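Local atomic coordinates of dihydropyrimidine amidohydrolase (Dictyostelium discoideum, PDB entry 2FTW), a protein that catalyses the zinc-dependent, reversible hydrolytic ring opening of dihydropyrimidines such as 5,6-dihydrouracil and 5,6-dihydrothymine, the second step of reductive pyrimidine degradation. Residues T7-G15 and T439-W447; N349-I357 and K411-H420. All blocks are in the same frame, centred on the assembly; numbering follows the deposited sequence. Where two conformers were deposited one is given.

Contact 1 (T7-G15 and T439-W447)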
loop_
_atom_site.group_PDB
_atom_site.type_symbol
_atom_site.label_atom_id
_atom_site.label_comp_id
_atom_site.label_asym_id
_atom_site.label_seq_id
_atom_site.Cartn_x
_atom_site.Cartn_y
_atom_site.Cartn_z
ATOM N N THR A 7 -53.272 -1.260 14.825
ATOM C CA THR A 7 -53.188 0.194 15.164
ATOM C C THR A 7 -51.957 0.869 14.567
ATOM O O THR A 7 -52.019 2.033 14.185
ATOM C CB THR A 7 -53.128 0.440 16.713
ATOM O OG1 THR A 7 -52.163 -0.438 17.314
ATOM C CG2 THR A 7 -54.486 0.237 17.373
ATOM N N GLY A 8 -50.841 0.147 14.529
ATOM C CA GLY A 8 -49.530 0.738 14.278
ATOM C C GLY A 8 -49.089 1.655 15.409
ATOM O O GLY A 8 -48.321 2.586 15.179
ATOM N N THR A 9 -49.585 1.396 16.620
ATOM C CA THR A 9 -49.243 2.191 17.798
ATOM C C THR A 9 -48.699 1.283 18.897
ATOM O O THR A 9 -49.348 0.308 19.287
ATOM C CB THR A 9 -50.457 2.970 18.358
ATOM O OG1 THR A 9 -51.423 2.057 18.887
ATOM C CG2 THR A 9 -51.105 3.808 17.286
ATOM N N ILE A 10 -47.505 1.604 19.394
ATOM C CA ILE A 10 -46.843 0.763 20.387
ATOM C C ILE A 10 -45.857 1.600 21.196
ATOM O O ILE A 10 -45.322 2.608 20.701
ATOM C CB ILE A 10 -46.143 -0.452 19.688
ATOM C CG1 ILE A 10 -45.842 -1.579 20.674
ATOM C CG2 ILE A 10 -44.873 -0.028 18.947
ATOM C CD1 ILE A 10 -45.488 -2.872 19.993
ATOM N N LEU A 11 -45.642 1.190 22.443
ATOM C CA LEU A 11 -44.705 1.850 23.342
ATOM C C LEU A 11 -43.650 0.849 23.805
ATOM O O LEU A 11 -43.962 -0.171 24.424
ATOM C CB LEU A 11 -45.455 2.460 24.539
ATOM C CG LEU A 11 -44.638 3.073 25.687
ATOM C CD1 LEU A 11 -43.771 4.201 25.202
ATOM C CD2 LEU A 11 -45.544 3.572 26.797
ATOM N N ILE A 12 -42.393 1.145 23.491
ATOM C CA ILE A 12 -41.286 0.280 23.860
ATOM C C ILE A 12 -40.515 0.900 25.027
ATOM O O ILE A 12 -39.984 2.003 24.896
ATOM C CB ILE A 12 -40.327 0.051 22.672
ATOM C CG1 ILE A 12 -41.114 -0.365 21.422
ATOM C CG2 ILE A 12 -39.293 -1.004 23.041
ATOM C CD1 ILE A 12 -40.403 -0.078 20.118
ATOM N N LYS A 13 -40.441 0.177 26.147
ATOM C CA LYS A 13 -39.861 0.708 27.392
ATOM C C LYS A 13 -38.649 -0.064 27.887
ATOM O O LYS A 13 -38.528 -1.269 27.680
ATOM C CB LYS A 13 -40.913 0.762 28.522
ATOM C CG LYS A 13 -41.937 1.893 28.351
ATOM C CD LYS A 13 -42.973 1.992 29.485
ATOM C CE LYS A 13 -42.390 2.521 30.810
ATOM N NZ LYS A 13 -41.785 3.874 30.745
ATOM N N ASN A 14 -37.765 0.666 28.566
ATOM C CA ASN A 14 -36.650 0.110 29.345
ATOM C C ASN A 14 -35.419 -0.318 28.537
ATOM O O ASN A 14 -34.462 -0.830 29.117
ATOM C CB ASN A 14 -37.126 -1.054 30.251
ATOM C CG ASN A 14 -38.409 -0.722 31.019
ATOM O OD1 ASN A 14 -38.548 0.370 31.593
ATOM N ND2 ASN A 14 -39.361 -1.659 31.015
ATOM N N GLY A 15 -35.416 -0.091 27.226
ATOM C CA GLY A 15 -34.272 -0.458 26.389
ATOM C C GLY A 15 -33.329 0.689 26.046
ATOM O O GLY A 15 -33.537 1.838 26.440
ATOM N N THR A 439 -39.427 -7.952 16.248
ATOM C CA THR A 439 -39.365 -7.027 15.124
ATOM C C THR A 439 -40.710 -6.299 15.046
ATOM O O THR A 439 -41.769 -6.876 15.309
ATOM C CB THR A 439 -39.056 -7.766 13.806
ATOM O OG1 THR A 439 -37.927 -8.629 13.999
ATOM C CG2 THR A 439 -38.761 -6.790 12.660
ATOM N N ILE A 440 -40.645 -5.015 14.731
ATOM C CA ILE A 440 -41.807 -4.151 14.656
ATOM C C ILE A 440 -41.754 -3.400 13.331
ATOM O O ILE A 440 -40.765 -2.724 13.038
ATOM C CB ILE A 440 -41.834 -3.148 15.847
ATOM C CG1 ILE A 440 -41.984 -3.904 17.174
ATOM C CG2 ILE A 440 -42.959 -2.132 15.688
ATOM C CD1 ILE A 440 -41.585 -3.112 18.394
ATOM N N VAL A 441 -42.801 -3.553 12.524
ATOM C CA VAL A 441 -42.937 -2.843 11.253
ATOM C C VAL A 441 -44.183 -1.966 11.329
ATOM O O VAL A 441 -45.267 -2.453 11.642
ATOM C CB VAL A 441 -43.057 -3.842 10.069
ATOM C CG1 VAL A 441 -43.356 -3.121 8.744
ATOM C CG2 VAL A 441 -41.802 -4.705 9.964
ATOM N N ALA A 442 -44.011 -0.674 11.051
ATOM C CA ALA A 442 -45.090 0.315 11.070
ATOM C C ALA A 442 -45.898 0.262 12.359
ATOM O O ALA A 442 -47.124 0.276 12.329
ATOM C CB ALA A 442 -45.998 0.159 9.860
ATOM N N GLY A 443 -45.185 0.200 13.484
ATOM C CA GLY A 443 -45.787 0.154 14.806
ATOM C C GLY A 443 -46.477 -1.146 15.187
ATOM O O GLY A 443 -47.121 -1.202 16.221
ATOM N N ASN A 444 -46.327 -2.192 14.371
ATOM C CA ASN A 444 -46.993 -3.476 14.599
ATOM C C ASN A 444 -45.966 -4.582 14.804
ATOM O O ASN A 444 -44.955 -4.646 14.081
ATOM C CB ASN A 444 -47.881 -3.855 13.402
ATOM C CG ASN A 444 -49.083 -2.928 13.219
ATOM O OD1 ASN A 444 -49.803 -2.618 14.166
ATOM N ND2 ASN A 444 -49.319 -2.512 11.985
ATOM N N ILE A 445 -46.224 -5.458 15.776
ATOM C CA ILE A 445 -45.355 -6.620 16.002
ATOM C C ILE A 445 -45.591 -7.653 14.910
ATOM O O ILE A 445 -46.717 -8.117 14.711
ATOM C CB ILE A 445 -45.583 -7.279 17.390
ATOM C CG1 ILE A 445 -45.063 -6.363 18.500
ATOM C CG2 ILE A 445 -44.889 -8.666 17.478
ATOM C CD1 ILE A 445 -45.351 -6.880 19.931
ATOM N N VAL A 446 -44.504 -8.029 14.233
ATOM C CA VAL A 446 -44.535 -9.032 13.164
ATOM C C VAL A 446 -43.662 -10.252 13.496
ATOM O O VAL A 446 -43.790 -11.294 12.862
ATOM C CB VAL A 446 -44.098 -8.425 11.811
ATOM C CG1 VAL A 446 -45.156 -7.449 11.289
ATOM C CG2 VAL A 446 -42.740 -7.739 11.922
ATOM N N TRP A 447 -42.776 -10.097 14.486
ATOM C CA TRP A 447 -41.991 -11.188 15.042
ATOM C C TRP A 447 -41.823 -10.951 16.546
ATOM O O TRP A 447 -41.442 -9.850 16.976
ATOM C CB TRP A 447 -40.624 -11.245 14.345
ATOM C CG TRP A 447 -39.625 -12.203 14.920
ATOM C CD1 TRP A 447 -38.551 -11.886 15.689
ATOM C CD2 TRP A 447 -39.569 -13.619 14.726
ATOM N NE1 TRP A 447 -37.839 -13.008 16.002
ATOM C CE2 TRP A 447 -38.440 -14.091 15.426
ATOM C CE3 TRP A 447 -40.366 -14.537 14.038
ATOM C CZ2 TRP A 447 -38.081 -15.449 15.462
ATOM C CZ3 TRP A 447 -40.002 -15.896 14.068
ATOM C CH2 TRP A 447 -38.873 -16.330 14.779
HETATM O O HOH W 1 -49.078 -2.143 17.816
#

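Contact 2 (N349-I357 and K411-H420)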
loop_
_atom_site.group_PDB
_atom_site.type_symbol
_atom_site.label_atom_id
_atom_site.label_comp_id
_atom_site.label_asym_id
_atom_site.label_seq_id
_atom_site.Cartn_x
_atom_site.Cartn_y
_atom_site.Cartn_z
ATOM N N ASN A 349 -28.789 -18.366 0.367
ATOM C CA ASN A 349 -29.666 -17.664 1.306
ATOM C C ASN A 349 -28.932 -16.599 2.114
ATOM O O ASN A 349 -27.698 -16.604 2.211
ATOM C CB ASN A 349 -30.342 -18.650 2.291
ATOM C CG ASN A 349 -29.347 -19.346 3.209
ATOM O OD1 ASN A 349 -28.724 -20.340 2.829
ATOM N ND2 ASN A 349 -29.199 -18.829 4.426
ATOM N N GLY A 350 -29.704 -15.707 2.719
ATOM C CA GLY A 350 -29.163 -14.846 3.761
ATOM C C GLY A 350 -30.086 -13.826 4.396
ATOM O O GLY A 350 -29.733 -13.239 5.415
ATOM N N VAL A 351 -31.250 -13.589 3.805
ATOM C CA VAL A 351 -32.140 -12.522 4.291
ATOM C C VAL A 351 -32.432 -12.637 5.801
ATOM O O VAL A 351 -32.385 -11.628 6.521
ATOM C CB VAL A 351 -33.440 -12.418 3.454
ATOM C CG1 VAL A 351 -34.457 -13.500 3.844
ATOM C CG2 VAL A 351 -34.045 -11.018 3.595
ATOM N N GLU A 352 -32.671 -13.859 6.280
ATOM C CA GLU A 352 -32.974 -14.065 7.698
ATOM C C GLU A 352 -31.749 -13.858 8.592
ATOM O O GLU A 352 -31.820 -13.220 9.637
ATOM C CB GLU A 352 -33.553 -15.472 7.946
ATOM C CG GLU A 352 -34.100 -15.666 9.384
ATOM C CD GLU A 352 -34.834 -16.979 9.586
ATOM O OE1 GLU A 352 -35.221 -17.644 8.603
ATOM O OE2 GLU A 352 -35.072 -17.346 10.751
ATOM N N ASP A 353 -30.615 -14.398 8.178
ATOM C CA ASP A 353 -29.468 -14.499 9.069
ATOM C C ASP A 353 -28.428 -13.383 8.947
ATOM O O ASP A 353 -27.485 -13.336 9.740
ATOM C CB ASP A 353 -28.860 -15.878 8.897
ATOM C CG ASP A 353 -29.855 -16.978 9.254
ATOM O OD1 ASP A 353 -30.299 -17.013 10.423
ATOM O OD2 ASP A 353 -30.225 -17.784 8.377
ATOM N N ARG A 354 -28.620 -12.467 7.999
ATOM C CA ARG A 354 -27.650 -11.381 7.740
ATOM C C ARG A 354 -27.218 -10.691 9.017
ATOM O O ARG A 354 -26.048 -10.630 9.327
ATOM C CB ARG A 354 -28.238 -10.334 6.782
ATOM C CG ARG A 354 -27.308 -9.137 6.503
ATOM C CD ARG A 354 -27.872 -8.146 5.505
ATOM N NE ARG A 354 -29.095 -7.543 6.006
ATOM C CZ ARG A 354 -29.287 -6.254 6.294
ATOM N NH1 ARG A 354 -30.466 -5.885 6.785
ATOM N NH2 ARG A 354 -28.342 -5.340 6.101
ATOM N N MET A 355 -28.169 -10.184 9.773
ATOM C CA MET A 355 -27.834 -9.354 10.930
ATOM C C MET A 355 -27.131 -10.077 12.073
ATOM O O MET A 355 -26.244 -9.515 12.702
ATOM C CB MET A 355 -29.085 -8.625 11.414
ATOM C CG MET A 355 -29.359 -7.447 10.499
ATOM S SD MET A 355 -30.743 -6.475 10.967
ATOM C CE MET A 355 -30.206 -5.748 12.507
ATOM N N SER A 356 -27.528 -11.317 12.338
ATOM C CA SER A 356 -26.893 -12.106 13.383
ATOM C C SER A 356 -25.501 -12.539 12.941
ATOM O O SER A 356 -24.576 -12.579 13.746
ATOM C CB SER A 356 -27.753 -13.315 13.753
ATOM O OG SER A 356 -28.848 -12.916 14.560
ATOM N N ILE A 357 -25.356 -12.851 11.653
ATOM C CA ILE A 357 -24.044 -13.148 11.094
ATOM C C ILE A 357 -23.120 -11.918 11.153
ATOM O O ILE A 357 -21.922 -12.035 11.469
ATOM C CB ILE A 357 -24.160 -13.681 9.631
ATOM C CG1 ILE A 357 -24.419 -15.185 9.612
ATOM C CG2 ILE A 357 -22.860 -13.467 8.865
ATOM C CD1 ILE A 357 -25.463 -15.668 10.552
ATOM N N LYS A 411 -27.995 -18.713 19.683
ATOM C CA LYS A 411 -28.729 -19.562 18.768
ATOM C C LYS A 411 -27.720 -20.241 17.861
ATOM O O LYS A 411 -26.698 -19.650 17.523
ATOM C CB LYS A 411 -29.710 -18.724 17.946
ATOM C CG LYS A 411 -30.314 -19.457 16.764
ATOM C CD LYS A 411 -31.366 -18.626 16.057
ATOM C CE LYS A 411 -30.803 -17.757 14.941
ATOM N NZ LYS A 411 -31.926 -17.191 14.114
ATOM N N THR A 412 -27.999 -21.490 17.498
ATOM C CA THR A 412 -27.312 -22.153 16.396
ATOM C C THR A 412 -28.260 -22.107 15.216
ATOM O O THR A 412 -29.429 -22.461 15.341
ATOM C CB THR A 412 -26.960 -23.621 16.718
ATOM O OG1 THR A 412 -26.096 -23.665 17.855
ATOM C CG2 THR A 412 -26.267 -24.274 15.554
ATOM N N ILE A 413 -27.752 -21.643 14.076
ATOM C CA ILE A 413 -28.556 -21.520 12.860
ATOM C C ILE A 413 -28.701 -22.886 12.189
ATOM O O ILE A 413 -27.736 -23.635 12.098
ATOM C CB ILE A 413 -27.929 -20.498 11.886
ATOM C CG1 ILE A 413 -27.975 -19.101 12.520
ATOM C CG2 ILE A 413 -28.656 -20.504 10.547
ATOM C CD1 ILE A 413 -27.111 -18.082 11.836
ATOM N N SER A 414 -29.919 -23.197 11.746
ATOM C CA SER A 414 -30.195 -24.464 11.078
ATOM C C SER A 414 -31.435 -24.379 10.196
ATOM O O SER A 414 -32.311 -23.543 10.413
ATOM C CB SER A 414 -30.349 -25.601 12.096
ATOM O OG SER A 414 -31.560 -25.513 12.813
ATOM N N LYS A 415 -31.481 -25.243 9.187
ATOM C CA LYS A 415 -32.629 -25.347 8.273
ATOM C C LYS A 415 -33.865 -25.871 9.027
ATOM O O LYS A 415 -35.015 -25.586 8.669
ATOM C CB LYS A 415 -32.297 -26.289 7.112
ATOM C CG LYS A 415 -32.346 -27.772 7.488
ATOM C CD LYS A 415 -31.634 -28.647 6.466
ATOM C CE LYS A 415 -32.114 -30.098 6.535
ATOM N NZ LYS A 415 -31.917 -30.698 7.896
ATOM N N ASP A 416 -33.598 -26.630 10.084
ATOM C CA ASP A 416 -34.635 -27.191 10.921
ATOM C C ASP A 416 -35.416 -26.125 11.684
ATOM O O ASP A 416 -36.524 -26.398 12.160
ATOM C CB ASP A 416 -34.016 -28.212 11.881
ATOM C CG ASP A 416 -33.361 -29.388 11.145
ATOM O OD1 ASP A 416 -33.720 -29.645 9.967
ATOM O OD2 ASP A 416 -32.483 -30.059 11.741
ATOM N N THR A 417 -34.862 -24.916 11.800
ATOM C CA THR A 417 -35.566 -23.821 12.486
ATOM C C THR A 417 -35.694 -22.508 11.712
ATOM O O THR A 417 -36.330 -21.577 12.196
ATOM C CB THR A 417 -34.892 -23.501 13.836
ATOM O OG1 THR A 417 -33.531 -23.107 13.613
ATOM C CG2 THR A 417 -34.935 -24.716 14.759
ATOM N N HIS A 418 -35.105 -22.406 10.522
ATOM C CA HIS A 418 -35.192 -21.151 9.772
ATOM C C HIS A 418 -36.572 -20.976 9.165
ATOM O O HIS A 418 -37.408 -21.866 9.242
ATOM C CB HIS A 418 -34.087 -21.021 8.708
ATOM C CG HIS A 418 -34.238 -21.936 7.532
ATOM N ND1 HIS A 418 -33.227 -22.120 6.615
ATOM C CD2 HIS A 418 -35.261 -22.723 7.125
ATOM C CE1 HIS A 418 -33.624 -22.973 5.690
ATOM N NE2 HIS A 418 -34.856 -23.352 5.976
ATOM N N HIS A 419 -36.801 -19.806 8.580
ATOM C CA HIS A 419 -38.093 -19.463 8.003
ATOM C C HIS A 419 -37.986 -19.241 6.495
ATOM O O HIS A 419 -38.888 -18.691 5.865
ATOM C CB HIS A 419 -38.662 -18.256 8.754
ATOM C CG HIS A 419 -38.739 -18.487 10.230
ATOM N ND1 HIS A 419 -37.660 -18.298 11.066
ATOM C CD2 HIS A 419 -39.731 -18.988 11.004
ATOM C CE1 HIS A 419 -37.999 -18.629 12.299
ATOM N NE2 HIS A 419 -39.248 -19.059 12.286
ATOM N N HIS A 420 -36.885 -19.709 5.922
ATOM C CA HIS A 420 -36.733 -19.764 4.479
ATOM C C HIS A 420 -37.578 -20.908 3.936
ATOM O O HIS A 420 -37.817 -21.893 4.634
ATOM C CB HIS A 420 -35.264 -19.991 4.116
ATOM C CG HIS A 420 -34.413 -18.773 4.279
ATOM N ND1 HIS A 420 -33.987 -18.016 3.210
ATOM C CD2 HIS A 420 -33.932 -18.163 5.387
ATOM C CE1 HIS A 420 -33.277 -16.996 3.652
ATOM N NE2 HIS A 420 -33.224 -17.065 4.969
HETATM O O HOH W 2 -30.617 -16.449 6.076
HETATM O O HOH W 3 -30.650 -15.551 12.555
#

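Contact 1 (T7-G15 and T439-W447)
The tight type I' turn of a beta hairpin, Val-441 to Asn-444, meets Gly-8 just ahead of strand 10-13, with the CA atoms of Gly-8 and Gly-443 3.8 Å apart. Two glycines permit this closeness. Both have positive phi, and Gly-443 points its CA-H almost straight (173° at the hydrogen) at Gly-8 O, 3.5 Å from CA to O. Asn-444 supplies the direct hydrogen bond: its OD1 accepts from Gly-8 N at 3.0 Å, the donor standing 34° off the carbonyl plane and the N-H bent. A water joins Thr-9 O to Gly-443 O, donating a hydrogen bond to each.

The two segments belong to different sheets of the beta-sandwich domain that accompanies the (beta-alpha)8 barrel, and past the turn isoleucines from the two sheets touch. With chi1 at -161° and chi2 extended, the Ile-10 chain carries CD1 across Ile-445 at about a right angle, 3.8 Å from Ile-445 CG1. Further along the strand, Ile-12 and Ile-440 meet tip to tip, CD1 to CD1, at 3.7 Å. Val-51, from the strand beside 10-13, touches both Ile-10 and Ile-445.

Contact 2 (N349-I357 and K411-H420)
Glu-352 and His-419 illustrate how a single carboxylate can grip one residue at two points, backbone and ring. Glu-352 OE1 accepts from His-419 N at 2.7 Å through its syn lone pair, while OE2 accepts from His-419 ND1 at 2.8 Å. The second bond lies in the plane of the imidazole but reaches the carboxylate from above, the two planes being turned 43° apart. With chi1 at -171° and the chain extended beyond CG, Glu-352 spans the gap to the loop. The pair of bonds should fix the rotation of the His-419 ring.

His-420 comes in beside the same glutamate, its NE2 edge 3.4 Å from Glu-352 CB, while Asn-349 CB and Val-351 CG1 approach the ring obliquely near CE1. Its ND1 is hydrogen-bonded to Asp-80 OD2. A water ties His-420 NE2 to Asp-353, accepting a hydrogen bond from Asp-353 N and donating to OD2 at 2.7 Å. Asp-353 OD1 faces Lys-411 NZ at 4.0 Å, too far for a salt bridge, and a second water bridges them. The Asp-353 side chain runs past Ile-413 in the opposite direction, OD1 3.6 Å from Ile-413 CD1.

Asp-353 immediately precedes helix 354-363, whose Ser-356 and Ile-357 rest on strand 431-441, as Ile-413 does at Val-432. Helix 82-91 lies against Val-351, Glu-352 and His-419, so the loop after strand 409-412 is held where sandwich strands adjoin barrel helices.

In the fold
Contact 2 is the more buried of the pair, its centre about 16 Å from the centre of the chain, against about 24 Å for that of contact 1, which is only partly buried. Along the sequence it is nested inside the loop that contact 1 closes. Strand 431-441 serves both: its end enters the hairpin of contact 1, and it pairs with strand 409-412 of contact 2. They touch directly where the rings of Trp-447 and His-419 meet edge-to-face, and helix 82-91 borders both. Contact 1 joins two sheets through close glycine backbone, isoleucines, one asparagine bond and one water; contact 2 joins a helix start to a loop through carboxylates, imidazoles and two bridging waters.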